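Local coordinates for protein pelota homolog (Archaeoglobus fulgidus, PDB 3OBY) that probably recognises stalled ribosomes and is thought to cleave the mRNA held on them through the endoribonuclease activity of its N-terminal Sm-fold domain, at residues A[128-133]-A[181-186]; A[278-283]-A[309-314]; A[36-41]-A[65-70]; A[286-291]-A[326-331]; A[134-139]-A[170-175]. One frame throughout, in Å; residues are numbered along the deposited sequence.

Interaction 1: residues A[128-133]-A[181-186]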
# COMPACT_ATOMS: atom_id res chain seq x y z
N ARG A 128 -4.61 -7.18 2.76
CA ARG A 128 -3.62 -8.15 2.31
C ARG A 128 -4.33 -9.37 1.75
O ARG A 128 -5.30 -9.86 2.33
CB ARG A 128 -2.74 -8.55 3.50
CG ARG A 128 -1.26 -8.46 3.24
CD ARG A 128 -0.58 -7.47 4.18
NE ARG A 128 -1.01 -6.09 3.97
CZ ARG A 128 -0.34 -5.03 4.42
NH1 ARG A 128 0.79 -5.19 5.10
NH2 ARG A 128 -0.80 -3.80 4.20
N PRO A 129 -3.86 -9.88 0.61
CA PRO A 129 -4.46 -11.06 -0.02
C PRO A 129 -4.04 -12.30 0.75
O PRO A 129 -3.05 -12.27 1.48
CB PRO A 129 -3.85 -11.02 -1.42
CG PRO A 129 -2.47 -10.56 -1.14
CD PRO A 129 -2.69 -9.42 -0.15
N GLU A 130 -4.78 -13.38 0.60
CA GLU A 130 -4.43 -14.61 1.30
C GLU A 130 -3.07 -15.06 0.77
O GLU A 130 -2.93 -15.39 -0.41
CB GLU A 130 -5.48 -15.70 1.04
CG GLU A 130 -5.24 -17.00 1.81
CD GLU A 130 -5.81 -16.97 3.22
OE1 GLU A 130 -5.59 -15.99 3.96
OE2 GLU A 130 -6.49 -17.96 3.58
N ILE A 131 -2.07 -15.05 1.64
CA ILE A 131 -0.71 -15.43 1.27
C ILE A 131 -0.27 -16.79 1.83
O ILE A 131 -0.43 -17.07 3.02
CB ILE A 131 0.31 -14.37 1.76
CG1 ILE A 131 -0.07 -12.98 1.26
CG2 ILE A 131 1.69 -14.73 1.26
CD1 ILE A 131 -0.23 -12.90 -0.23
N VAL A 132 0.31 -17.62 0.98
CA VAL A 132 0.82 -18.92 1.40
C VAL A 132 2.33 -19.00 1.18
O VAL A 132 2.84 -18.64 0.13
CB VAL A 132 0.15 -20.09 0.64
CG1 VAL A 132 0.89 -21.39 0.93
CG2 VAL A 132 -1.31 -20.21 1.06
N MET A 133 3.03 -19.47 2.20
CA MET A 133 4.47 -19.61 2.12
C MET A 133 4.84 -21.09 2.06
O MET A 133 4.31 -21.90 2.83
CB MET A 133 5.13 -18.95 3.32
CG MET A 133 5.23 -17.45 3.23
SD MET A 133 5.90 -16.76 4.73
CE MET A 133 4.79 -15.34 5.00
N GLU A 181 -2.97 -26.34 -4.18
CA GLU A 181 -4.14 -26.03 -5.00
C GLU A 181 -5.47 -26.19 -4.26
O GLU A 181 -6.44 -25.50 -4.56
CB GLU A 181 -4.13 -26.89 -6.27
CG GLU A 181 -4.91 -26.31 -7.45
CD GLU A 181 -6.35 -26.78 -7.50
OE1 GLU A 181 -6.58 -27.98 -7.78
OE2 GLU A 181 -7.25 -25.94 -7.27
N SER A 182 -5.51 -27.09 -3.28
CA SER A 182 -6.73 -27.32 -2.53
C SER A 182 -6.90 -26.39 -1.32
O SER A 182 -8.01 -26.26 -0.80
CB SER A 182 -6.82 -28.78 -2.09
OG SER A 182 -5.77 -29.11 -1.19
N PHE A 183 -5.82 -25.75 -0.87
CA PHE A 183 -5.91 -24.85 0.28
C PHE A 183 -6.61 -23.53 -0.05
O PHE A 183 -7.31 -22.96 0.79
CB PHE A 183 -4.52 -24.56 0.87
CG PHE A 183 -4.56 -23.63 2.06
CD1 PHE A 183 -5.22 -24.01 3.22
CD2 PHE A 183 -3.98 -22.36 1.99
CE1 PHE A 183 -5.30 -23.13 4.31
CE2 PHE A 183 -4.06 -21.48 3.08
CZ PHE A 183 -4.72 -21.86 4.23
N ASP A 184 -6.40 -23.03 -1.27
CA ASP A 184 -7.04 -21.80 -1.73
C ASP A 184 -6.40 -20.52 -1.17
O ASP A 184 -6.61 -20.14 -0.02
CB ASP A 184 -8.54 -21.84 -1.39
CG ASP A 184 -9.34 -20.80 -2.15
OD1 ASP A 184 -10.59 -20.93 -2.18
OD2 ASP A 184 -8.75 -19.85 -2.71
N PHE A 185 -5.63 -19.86 -2.03
CA PHE A 185 -4.95 -18.62 -1.69
C PHE A 185 -4.71 -17.89 -3.00
O PHE A 185 -5.10 -18.37 -4.06
CB PHE A 185 -3.60 -18.92 -1.05
CG PHE A 185 -2.71 -19.74 -1.92
CD1 PHE A 185 -2.88 -21.11 -2.02
CD2 PHE A 185 -1.74 -19.13 -2.71
CE1 PHE A 185 -2.08 -21.86 -2.88
CE2 PHE A 185 -0.94 -19.87 -3.57
CZ PHE A 185 -1.12 -21.24 -3.66
N LYS A 186 -4.09 -16.72 -2.95
CA LYS A 186 -3.82 -15.99 -4.18
C LYS A 186 -2.35 -15.84 -4.50
O LYS A 186 -1.95 -15.94 -5.65
CB LYS A 186 -4.52 -14.63 -4.18
CG LYS A 186 -4.56 -13.93 -2.85
CD LYS A 186 -5.70 -12.92 -2.84
CE LYS A 186 -7.03 -13.57 -2.49
NZ LYS A 186 -7.10 -13.93 -1.04
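The ring of Phe185 carries the isopropyl group of Val132 over one face, with Val132 CB 4.0 Å from the ring centroid and 18° off the ring normal, a CH-pi contact. The ring of Phe183 meets the same valine differently: Val132 CG2 lies at its edge, near the ring plane, 3.6 Å from Phe183 CD2. Val132 has CG1 anti to its backbone N (chi1 169°), which leaves CG2 as the branch that fills the corner between the two rings. A short beta-branched side chain suits this spot, fitting against the face of one ring and the edge of the other. Glu130 adds its aliphatic part, CG lying 3.8 Å from Phe185 CB, while its carboxylate turns off to a salt bridge with Arg147. Its carbonyl is also used: Lys186 N donates to Glu130 O at 3.1 Å and almost straight, 170° at the hydrogen. A serine in place of Phe185 would probably bare the side of Val132 that the Phe185 face covers, with Phe183 left touching CG2 at its edge. Asp184, with positive phi, is where the chain leaves helix 172-183 and turns toward strand 187-191. The arrangement is that of a beta-alpha-beta crossover in the central domain: from strand 150-158, helix 172-183 passes over strands 140-147 and 131-137 and sets parallel strand 187-191 beside 131-137.

Interaction 2: residues A[278-283]-A[309-314]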
# COMPACT_ATOMS: atom_id res chain seq x y z
N ASN A 278 -17.46 20.76 -10.37
CA ASN A 278 -18.44 21.81 -10.12
C ASN A 278 -19.83 21.21 -9.89
O ASN A 278 -20.69 21.82 -9.25
CB ASN A 278 -18.48 22.79 -11.29
CG ASN A 278 -19.60 23.81 -11.16
OD1 ASN A 278 -20.74 23.56 -11.55
ND2 ASN A 278 -19.28 24.97 -10.59
N TYR A 279 -20.03 20.01 -10.41
CA TYR A 279 -21.30 19.32 -10.25
C TYR A 279 -21.13 18.13 -9.31
O TYR A 279 -22.03 17.29 -9.19
CB TYR A 279 -21.80 18.84 -11.62
CG TYR A 279 -22.03 19.96 -12.61
CD1 TYR A 279 -23.05 20.89 -12.43
CD2 TYR A 279 -21.22 20.09 -13.74
CE1 TYR A 279 -23.26 21.92 -13.33
CE2 TYR A 279 -21.42 21.12 -14.65
CZ TYR A 279 -22.44 22.03 -14.44
OH TYR A 279 -22.65 23.05 -15.35
N ARG A 280 -19.99 18.06 -8.65
CA ARG A 280 -19.69 16.97 -7.72
C ARG A 280 -19.98 15.61 -8.37
O ARG A 280 -20.58 14.72 -7.76
CB ARG A 280 -20.48 17.14 -6.43
CG ARG A 280 -20.07 18.36 -5.61
CD ARG A 280 -18.64 18.25 -5.08
NE ARG A 280 -18.27 19.37 -4.22
CZ ARG A 280 -17.80 20.54 -4.65
NH1 ARG A 280 -17.50 21.49 -3.79
NH2 ARG A 280 -17.62 20.75 -5.95
N ALA A 281 -19.54 15.48 -9.62
CA ALA A 281 -19.73 14.27 -10.40
C ALA A 281 -18.55 13.32 -10.27
O ALA A 281 -18.49 12.30 -10.96
CB ALA A 281 -19.93 14.62 -11.85
N ILE A 282 -17.61 13.63 -9.39
CA ILE A 282 -16.44 12.78 -9.24
C ILE A 282 -16.61 11.64 -8.25
O ILE A 282 -16.78 11.85 -7.05
CB ILE A 282 -15.18 13.59 -8.85
CG1 ILE A 282 -14.70 14.41 -10.05
CG2 ILE A 282 -14.06 12.65 -8.45
CD1 ILE A 282 -15.70 15.43 -10.55
N GLU A 283 -16.57 10.43 -8.79
CA GLU A 283 -16.68 9.22 -8.01
C GLU A 283 -15.26 8.87 -7.59
O GLU A 283 -14.98 8.66 -6.41
CB GLU A 283 -17.24 8.09 -8.88
CG GLU A 283 -17.50 6.77 -8.19
CD GLU A 283 -17.69 5.63 -9.18
OE1 GLU A 283 -16.69 5.01 -9.60
OE2 GLU A 283 -18.85 5.36 -9.55
N GLU A 309 -13.54 13.95 -1.59
CA GLU A 309 -13.84 13.01 -0.51
C GLU A 309 -15.04 13.48 0.29
O GLU A 309 -15.95 12.71 0.55
CB GLU A 309 -12.62 12.83 0.41
CG GLU A 309 -11.37 12.31 -0.31
CD GLU A 309 -10.24 11.90 0.65
OE1 GLU A 309 -10.05 12.56 1.69
OE2 GLU A 309 -9.53 10.92 0.33
N GLU A 310 -15.05 14.75 0.68
CA GLU A 310 -16.17 15.28 1.44
C GLU A 310 -17.48 15.03 0.73
O GLU A 310 -18.55 15.12 1.32
CB GLU A 310 -15.98 16.78 1.68
CG GLU A 310 -15.00 17.08 2.78
CD GLU A 310 -14.53 18.51 2.75
OE1 GLU A 310 -15.18 19.33 2.07
OE2 GLU A 310 -13.51 18.81 3.41
N SER A 311 -17.40 14.70 -0.55
CA SER A 311 -18.60 14.42 -1.33
C SER A 311 -18.73 12.94 -1.65
O SER A 311 -19.41 12.56 -2.60
CB SER A 311 -18.61 15.24 -2.62
OG SER A 311 -19.04 16.57 -2.37
N GLY A 312 -18.06 12.11 -0.85
CA GLY A 312 -18.12 10.68 -1.04
C GLY A 312 -17.20 10.13 -2.12
O GLY A 312 -17.25 8.94 -2.43
N GLY A 313 -16.37 10.98 -2.70
CA GLY A 313 -15.46 10.53 -3.74
C GLY A 313 -14.19 9.92 -3.19
O GLY A 313 -13.82 10.16 -2.05
N LYS A 314 -13.52 9.11 -4.00
CA LYS A 314 -12.28 8.48 -3.58
C LYS A 314 -11.10 9.12 -4.32
O LYS A 314 -11.19 9.41 -5.51
CB LYS A 314 -12.32 6.98 -3.89
CG LYS A 314 -11.10 6.20 -3.39
CD LYS A 314 -11.06 4.79 -3.97
CE LYS A 314 -10.08 3.89 -3.20
NZ LYS A 314 -8.72 4.48 -3.06
O HOH W 1 -17.53 19.03 -1.57
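Ser311, just past the end of helix 301-310, meets Arg280 from the side: its OG lies at the edge of the guanidinium, near the plane, and 3.2 Å from Arg280 CD. A water joins the two, accepting from Arg280 NE at 2.8 Å and lying 3.0 Å from Ser311 OG. A small hydroxyl suits a place shared with a long, partly exposed arginine, whose NH2 is bonded back to His277 O. Arg339 ties both loops together, donating to Ser311 O and to Arg280 O. Gly312 follows with positive phi, its N bonded to Glu309 O, as the C-prime residue of a Schellman motif. At Gly313 the chain passes so near the other segment that a side chain would run into Ile282 O; the bare CA instead approaches Glu283 O at 3.3 Å. Lys314 then begins the strand, its N donating to Glu283 O at 2.9 Å with an angle of 165° at the hydrogen. Arg280 is itself a Schellman C-prime residue, ending helix 270-277. Two helix ends thus deliver the chain into the neighbouring parallel strands 282-288 and 314-318, joined by a beta-alpha-beta crossover in the alpha/beta domain at the C-terminal end.

Interaction 3: residues A[36-41]-A[65-70]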
# COMPACT_ATOMS: atom_id res chain seq x y z
N ASP A 36 -0.55 18.28 18.26
CA ASP A 36 -0.41 16.85 18.55
C ASP A 36 1.03 16.53 18.93
O ASP A 36 1.87 17.41 19.01
CB ASP A 36 -0.80 16.00 17.33
CG ASP A 36 -2.24 16.20 16.89
OD1 ASP A 36 -3.08 16.59 17.74
OD2 ASP A 36 -2.54 15.95 15.70
N VAL A 37 1.29 15.26 19.18
CA VAL A 37 2.64 14.82 19.50
C VAL A 37 2.95 13.65 18.58
O VAL A 37 2.18 12.70 18.49
CB VAL A 37 2.77 14.38 20.98
CG1 VAL A 37 4.17 13.79 21.22
CG2 VAL A 37 2.54 15.57 21.90
N VAL A 38 4.08 13.74 17.90
CA VAL A 38 4.51 12.71 16.96
C VAL A 38 5.87 12.11 17.32
O VAL A 38 6.83 12.84 17.58
CB VAL A 38 4.60 13.29 15.52
CG1 VAL A 38 5.04 12.23 14.54
CG2 VAL A 38 3.25 13.87 15.12
N PHE A 39 5.93 10.78 17.34
CA PHE A 39 7.17 10.06 17.64
C PHE A 39 7.63 9.33 16.39
O PHE A 39 6.84 8.67 15.72
CB PHE A 39 6.94 9.03 18.74
CG PHE A 39 7.10 9.57 20.13
CD1 PHE A 39 8.33 9.51 20.77
CD2 PHE A 39 6.01 10.12 20.80
CE1 PHE A 39 8.48 10.00 22.06
CE2 PHE A 39 6.14 10.62 22.10
CZ PHE A 39 7.39 10.55 22.73
N ALA A 40 8.92 9.45 16.08
CA ALA A 40 9.50 8.79 14.91
C ALA A 40 11.00 8.73 15.11
O ALA A 40 11.55 9.53 15.86
CB ALA A 40 9.18 9.58 13.65
N THR A 41 11.66 7.78 14.45
CA THR A 41 13.11 7.69 14.56
C THR A 41 13.73 8.69 13.58
O THR A 41 13.26 8.87 12.45
CB THR A 41 13.62 6.27 14.29
OG1 THR A 41 13.49 5.95 12.90
CG2 THR A 41 12.79 5.29 15.07
N ILE A 65 7.88 15.08 19.23
CA ILE A 65 7.79 16.52 19.09
C ILE A 65 6.35 17.00 19.14
O ILE A 65 5.45 16.31 18.69
CB ILE A 65 8.46 17.01 17.77
CG1 ILE A 65 8.00 16.16 16.59
CG2 ILE A 65 9.97 16.91 17.88
CD1 ILE A 65 6.95 16.83 15.74
N GLU A 66 6.14 18.17 19.73
CA GLU A 66 4.81 18.77 19.80
C GLU A 66 4.70 19.59 18.52
O GLU A 66 5.15 20.73 18.45
CB GLU A 66 4.67 19.68 21.02
CG GLU A 66 3.36 20.46 21.03
CD GLU A 66 3.21 21.35 22.24
OE1 GLU A 66 4.23 21.93 22.68
OE2 GLU A 66 2.08 21.49 22.75
N VAL A 67 4.10 18.98 17.51
CA VAL A 67 3.93 19.58 16.20
C VAL A 67 3.58 21.06 16.19
O VAL A 67 2.60 21.49 16.82
CB VAL A 67 2.85 18.82 15.39
CG1 VAL A 67 2.79 19.35 13.98
CG2 VAL A 67 3.17 17.32 15.38
N GLU A 68 4.40 21.85 15.49
CA GLU A 68 4.14 23.28 15.38
C GLU A 68 3.89 23.62 13.91
O GLU A 68 3.41 24.71 13.59
CB GLU A 68 5.30 24.11 15.93
CG GLU A 68 5.80 23.67 17.29
CD GLU A 68 6.82 24.62 17.89
OE1 GLU A 68 7.60 25.22 17.12
OE2 GLU A 68 6.85 24.76 19.13
N LYS A 69 4.22 22.67 13.03
CA LYS A 69 4.02 22.83 11.59
C LYS A 69 4.00 21.49 10.87
O LYS A 69 4.73 20.56 11.23
CB LYS A 69 5.11 23.72 10.99
CG LYS A 69 4.72 24.35 9.66
CD LYS A 69 5.79 25.27 9.08
CE LYS A 69 5.29 25.89 7.76
NZ LYS A 69 6.23 26.86 7.13
N VAL A 70 3.15 21.37 9.86
CA VAL A 70 3.03 20.15 9.07
C VAL A 70 2.95 20.59 7.61
O VAL A 70 2.14 21.45 7.27
CB VAL A 70 1.75 19.38 9.41
CG1 VAL A 70 1.72 18.06 8.66
CG2 VAL A 70 1.66 19.16 10.90
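Val38 and Ile65 form an antiparallel hydrogen-bonded pair in which each backbone satisfies the other. Val38 N donates to Ile65 O at 3.0 Å and 164°, in the carbonyl plane, and Ile65 N returns a bond to Val38 O at 3.0 Å, tilted from that carbonyl's plane. Ile65 O has a further neighbour in Val37 CA, 3.3 Å away, a CA-H...O contact. Beyond this pair the pairing frays: Val67 N reaches Asp36 O at 3.1 Å but at only 127°, a weak bond, though Val67 also bonds with Gly35. Other backbone groups are used by the next strands, Val37 bonding with Ile108 and Glu66 with Lys84. The charged ends also have mates, Asp36 OD2 with Lys109 and Glu33 N, and Glu66 OE1 with Lys84. Val38 CG2 meets Val67 CG2 at 3.5 Å; Val38 and Ile65 both also touch Leu97. Beta-branched residues suit these extended, buried positions. A classic bulge at Glu68 and Lys69, opposite Ser82, then bends the strand, in the N-terminal domain with the RNA-binding Sm fold. The chemistry implies a division of labour: the reciprocal backbone bonds fix the register, aliphatic groups pack together on the face carrying Val38 and Ile65, and lysines paired with the two carboxylates probably offset their charge.

Interaction 4: residues A[286-291]-A[326-331]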
# COMPACT_ATOMS: atom_id res chain seq x y z
N LEU A 286 -8.36 10.54 -9.93
CA LEU A 286 -7.04 9.94 -10.13
C LEU A 286 -6.01 11.06 -10.33
O LEU A 286 -6.20 11.93 -11.17
CB LEU A 286 -7.05 9.04 -11.36
CG LEU A 286 -8.12 7.95 -11.47
CD1 LEU A 286 -7.87 7.19 -12.78
CD2 LEU A 286 -8.07 7.00 -10.28
N VAL A 287 -4.92 11.03 -9.58
CA VAL A 287 -3.92 12.10 -9.71
C VAL A 287 -2.48 11.62 -9.63
O VAL A 287 -2.15 10.73 -8.86
CB VAL A 287 -4.15 13.20 -8.63
CG1 VAL A 287 -3.82 12.67 -7.24
CG2 VAL A 287 -3.33 14.44 -8.96
N ALA A 288 -1.62 12.23 -10.45
CA ALA A 288 -0.20 11.87 -10.46
C ALA A 288 0.54 12.69 -9.42
O ALA A 288 0.31 13.90 -9.27
CB ALA A 288 0.40 12.11 -11.84
N ASP A 289 1.44 12.04 -8.68
CA ASP A 289 2.18 12.72 -7.63
C ASP A 289 2.88 13.98 -8.14
O ASP A 289 2.87 15.01 -7.46
CB ASP A 289 3.17 11.76 -6.97
CG ASP A 289 4.23 11.24 -7.91
OD1 ASP A 289 4.00 11.23 -9.14
OD2 ASP A 289 5.30 10.83 -7.42
N GLU A 290 3.45 13.91 -9.34
CA GLU A 290 4.13 15.08 -9.91
C GLU A 290 3.16 16.24 -10.05
O GLU A 290 3.52 17.40 -9.84
CB GLU A 290 4.72 14.76 -11.28
CG GLU A 290 6.07 14.09 -11.26
CD GLU A 290 6.59 13.85 -12.67
OE1 GLU A 290 6.44 14.76 -13.52
OE2 GLU A 290 7.16 12.76 -12.92
N PHE A 291 1.93 15.92 -10.43
CA PHE A 291 0.92 16.95 -10.62
C PHE A 291 0.68 17.71 -9.33
O PHE A 291 0.65 18.94 -9.32
CB PHE A 291 -0.39 16.32 -11.08
CG PHE A 291 -1.48 17.31 -11.38
CD1 PHE A 291 -1.50 17.98 -12.59
CD2 PHE A 291 -2.50 17.56 -10.45
CE1 PHE A 291 -2.53 18.88 -12.88
CE2 PHE A 291 -3.52 18.45 -10.73
CZ PHE A 291 -3.53 19.12 -11.96
N LYS A 326 2.73 7.36 -14.86
CA LYS A 326 3.32 7.90 -16.08
C LYS A 326 2.21 8.06 -17.13
O LYS A 326 2.10 9.09 -17.79
CB LYS A 326 4.41 6.96 -16.61
CG LYS A 326 5.63 6.81 -15.72
CD LYS A 326 6.66 5.92 -16.42
CE LYS A 326 8.05 6.05 -15.82
NZ LYS A 326 8.09 5.68 -14.38
N ARG A 327 1.39 7.02 -17.28
CA ARG A 327 0.29 7.07 -18.22
C ARG A 327 -0.61 8.25 -17.83
O ARG A 327 -0.95 9.09 -18.65
CB ARG A 327 -0.54 5.77 -18.19
CG ARG A 327 0.20 4.49 -18.54
CD ARG A 327 0.80 4.51 -19.93
NE ARG A 327 2.12 5.13 -19.97
CZ ARG A 327 3.26 4.50 -19.69
NH1 ARG A 327 4.41 5.15 -19.75
NH2 ARG A 327 3.24 3.22 -19.37
N LEU A 328 -0.97 8.31 -16.55
CA LEU A 328 -1.84 9.37 -16.08
C LEU A 328 -1.32 10.77 -16.44
O LEU A 328 -2.09 11.66 -16.83
CB LEU A 328 -2.06 9.24 -14.57
CG LEU A 328 -3.00 10.27 -13.93
CD1 LEU A 328 -4.29 10.35 -14.74
CD2 LEU A 328 -3.29 9.89 -12.48
N MET A 329 -0.00 10.96 -16.33
CA MET A 329 0.63 12.24 -16.66
C MET A 329 0.41 12.53 -18.13
O MET A 329 0.11 13.66 -18.51
CB MET A 329 2.13 12.20 -16.39
CG MET A 329 2.54 12.33 -14.94
SD MET A 329 2.02 13.89 -14.18
CE MET A 329 3.31 14.97 -14.65
N SER A 330 0.58 11.51 -18.96
CA SER A 330 0.40 11.67 -20.39
C SER A 330 -0.98 12.22 -20.70
O SER A 330 -1.16 12.89 -21.71
CB SER A 330 0.62 10.34 -21.11
OG SER A 330 1.99 10.02 -21.15
N LEU A 331 -1.96 11.95 -19.84
CA LEU A 331 -3.32 12.44 -20.04
C LEU A 331 -3.61 13.75 -19.32
O LEU A 331 -4.76 14.16 -19.21
CB LEU A 331 -4.33 11.39 -19.59
CG LEU A 331 -4.41 10.17 -20.49
CD1 LEU A 331 -5.27 9.09 -19.84
CD2 LEU A 331 -4.99 10.59 -21.82
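Met329 and Leu328 press one side of helix 323-330 onto the end of strand 282-288, a helix-on-sheet packing within the alpha/beta fold of the C-terminal domain. The segment axes, 98° apart, approach to 7.8 Å, and no hydrogen bond crosses between them. Leu328 has CG anti to its backbone N (chi1 -178°), which points the branch at the strand, and CD2 lands on its main chain, 3.4 Å from Val287 C and 4.0 Å from Leu286 CB. A branched, fully apolar side chain suits this buried position, and Ile253, Met318 and Ala335 pack round it as well. Ala288 is the N-cap of helix 289-295, where the strand gives way to helix; its single methyl lets the other helix come close, and Met329 SD rests 3.4 Å from Ala288 CB. The flexible thioether bends at chi2 and chi3, taking it past Ala288 and across Glu290 at about a right angle. An alanine in place of Met329 is likely to leave Ala288 without its sulfur neighbour and the aliphatic part of Glu290 without cover, opening a gap at the partly exposed border of the contact. Glu290 keeps its polar end busy elsewhere, OE2 bonding to Thr320 OG1, while OE1 lies beside the methionine methyl: Met329 CE is 3.3 Å from Glu290 OE1 and 3.7 Å from Glu290 CB.

Interaction 5: residues A[134-139]-A[170-175]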
# COMPACT_ATOMS: atom_id res chain seq x y z
N LEU A 134 5.74 -21.43 1.15
CA LEU A 134 6.19 -22.80 0.97
C LEU A 134 7.70 -22.91 0.95
O LEU A 134 8.36 -22.38 0.05
CB LEU A 134 5.65 -23.37 -0.34
CG LEU A 134 6.29 -24.70 -0.75
CD1 LEU A 134 5.63 -25.82 0.04
CD2 LEU A 134 6.12 -24.94 -2.24
N THR A 135 8.25 -23.59 1.94
CA THR A 135 9.69 -23.80 2.00
C THR A 135 9.89 -25.21 1.47
O THR A 135 9.20 -26.13 1.91
CB THR A 135 10.22 -23.70 3.43
OG1 THR A 135 9.41 -24.52 4.29
CG2 THR A 135 10.18 -22.26 3.91
N ILE A 136 10.81 -25.37 0.53
CA ILE A 136 11.03 -26.68 -0.06
C ILE A 136 12.50 -26.98 -0.33
O ILE A 136 13.29 -26.10 -0.68
CB ILE A 136 10.26 -26.82 -1.39
CG1 ILE A 136 10.24 -28.28 -1.84
CG2 ILE A 136 10.91 -25.96 -2.46
CD1 ILE A 136 9.44 -28.52 -3.12
N GLU A 137 12.84 -28.25 -0.15
CA GLU A 137 14.19 -28.74 -0.37
C GLU A 137 13.99 -30.19 -0.79
O GLU A 137 12.93 -30.75 -0.55
CB GLU A 137 14.99 -28.67 0.93
CG GLU A 137 14.61 -29.73 1.95
CD GLU A 137 15.23 -29.49 3.31
OE1 GLU A 137 16.46 -29.31 3.38
OE2 GLU A 137 14.48 -29.47 4.31
N GLU A 138 15.00 -30.78 -1.42
CA GLU A 138 14.90 -32.16 -1.88
C GLU A 138 14.12 -33.07 -0.93
O GLU A 138 14.48 -33.22 0.24
CB GLU A 138 16.28 -32.77 -2.11
CG GLU A 138 16.92 -32.42 -3.45
CD GLU A 138 18.08 -33.35 -3.79
OE1 GLU A 138 19.06 -33.38 -3.01
OE2 GLU A 138 18.02 -34.04 -4.83
N GLY A 139 13.05 -33.66 -1.44
CA GLY A 139 12.23 -34.57 -0.67
C GLY A 139 11.52 -34.06 0.58
O GLY A 139 11.09 -34.85 1.41
N LYS A 170 10.61 -37.80 -9.15
CA LYS A 170 10.27 -37.23 -7.84
C LYS A 170 8.77 -37.32 -7.63
O LYS A 170 8.28 -38.09 -6.80
CB LYS A 170 10.67 -35.75 -7.77
CG LYS A 170 12.15 -35.44 -7.74
CD LYS A 170 12.38 -33.92 -7.71
CE LYS A 170 13.85 -33.55 -7.88
NZ LYS A 170 14.06 -32.08 -8.07
N GLU A 171 8.05 -36.51 -8.40
CA GLU A 171 6.60 -36.43 -8.32
C GLU A 171 6.19 -36.02 -6.93
O GLU A 171 5.02 -36.11 -6.54
CB GLU A 171 5.93 -37.74 -8.71
CG GLU A 171 4.92 -37.56 -9.83
CD GLU A 171 4.44 -36.11 -9.95
OE1 GLU A 171 5.27 -35.23 -10.27
OE2 GLU A 171 3.24 -35.85 -9.71
N PHE A 172 7.19 -35.58 -6.17
CA PHE A 172 7.01 -35.09 -4.82
C PHE A 172 6.31 -33.75 -5.07
O PHE A 172 5.38 -33.36 -4.36
CB PHE A 172 8.41 -34.90 -4.20
CG PHE A 172 8.42 -34.07 -2.95
CD1 PHE A 172 7.66 -34.42 -1.85
CD2 PHE A 172 9.21 -32.92 -2.89
CE1 PHE A 172 7.69 -33.64 -0.69
CE2 PHE A 172 9.24 -32.14 -1.73
CZ PHE A 172 8.47 -32.50 -0.63
N PHE A 173 6.75 -33.09 -6.14
CA PHE A 173 6.22 -31.80 -6.58
C PHE A 173 4.72 -31.87 -6.82
O PHE A 173 3.95 -31.09 -6.25
CB PHE A 173 6.91 -31.37 -7.87
CG PHE A 173 8.35 -30.96 -7.70
CD1 PHE A 173 9.01 -31.16 -6.49
CD2 PHE A 173 9.05 -30.38 -8.75
CE1 PHE A 173 10.34 -30.78 -6.33
CE2 PHE A 173 10.38 -30.01 -8.61
CZ PHE A 173 11.03 -30.21 -7.39
N GLY A 174 4.31 -32.79 -7.68
CA GLY A 174 2.90 -32.94 -7.98
C GLY A 174 2.04 -33.00 -6.74
O GLY A 174 0.98 -32.37 -6.68
N GLU A 175 2.48 -33.76 -5.74
CA GLU A 175 1.74 -33.90 -4.49
C GLU A 175 1.65 -32.58 -3.74
O GLU A 175 0.60 -32.23 -3.22
CB GLU A 175 2.40 -34.97 -3.61
CG GLU A 175 2.30 -36.38 -4.16
CD GLU A 175 3.00 -37.40 -3.28
OE1 GLU A 175 3.61 -36.99 -2.27
OE2 GLU A 175 2.96 -38.60 -3.61
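Next to Ile136, whose side chain meets Phe172 and Phe173, the hydroxyl of Thr135 is gripped twice: OG1 bonds to Gly224 N and to Val142 O, which settles a buried polar atom on the far side of the strand. The side chains that meet helix 172-183 are apolar. Ile136 has CG1 anti to its backbone N (chi1 -167°), and the extended chain brings CD1 to 3.9 Å from Phe172 CE2 and 4.0 Å from Phe173 CE1. It slides past Phe172 but crosses Phe173 at about a right angle. Gly139 suits the positive phi of the tight turn to strand 140-147, and its backbone lies over one face of Phe172: its C is 3.6 Å above the plane, offset toward the rim, and its CA makes a CH-pi contact, 4.2 Å from the ring centroid and 16° off the normal. The ring's surroundings include Ala141 and Met159. Phe173 goes on to an edge-to-face stack with Phe200. No hydrogen bond links the two segments, which implies that shape and apolar burial hold the first turn of the helix against the hairpin, while backbone bonds of Ile136 with Ala191 and Gly139 with Met159 hold the chain beside it.

Interactions 1 and 5 join the same elements, strand 131-137 and helix 172-183, with centres about 18 Å apart: 134-139/170-175 is a buried aromatic contact without hydrogen bonds, 128-133/181-186 a surface one that adds a backbone bond and the aliphatic parts of charged side chains. Interactions 2 and 4 likewise share strand 282-288, with centres about 19 Å apart; at its start, in the partly buried interaction 2, backbone, glycine and water dominate, while at its end interaction 4 is buried and made of aliphatic and sulfur contacts. Interaction 3, buried in the N-terminal domain, is the antiparallel strand pair of the set and rests chiefly on main-chain bonds.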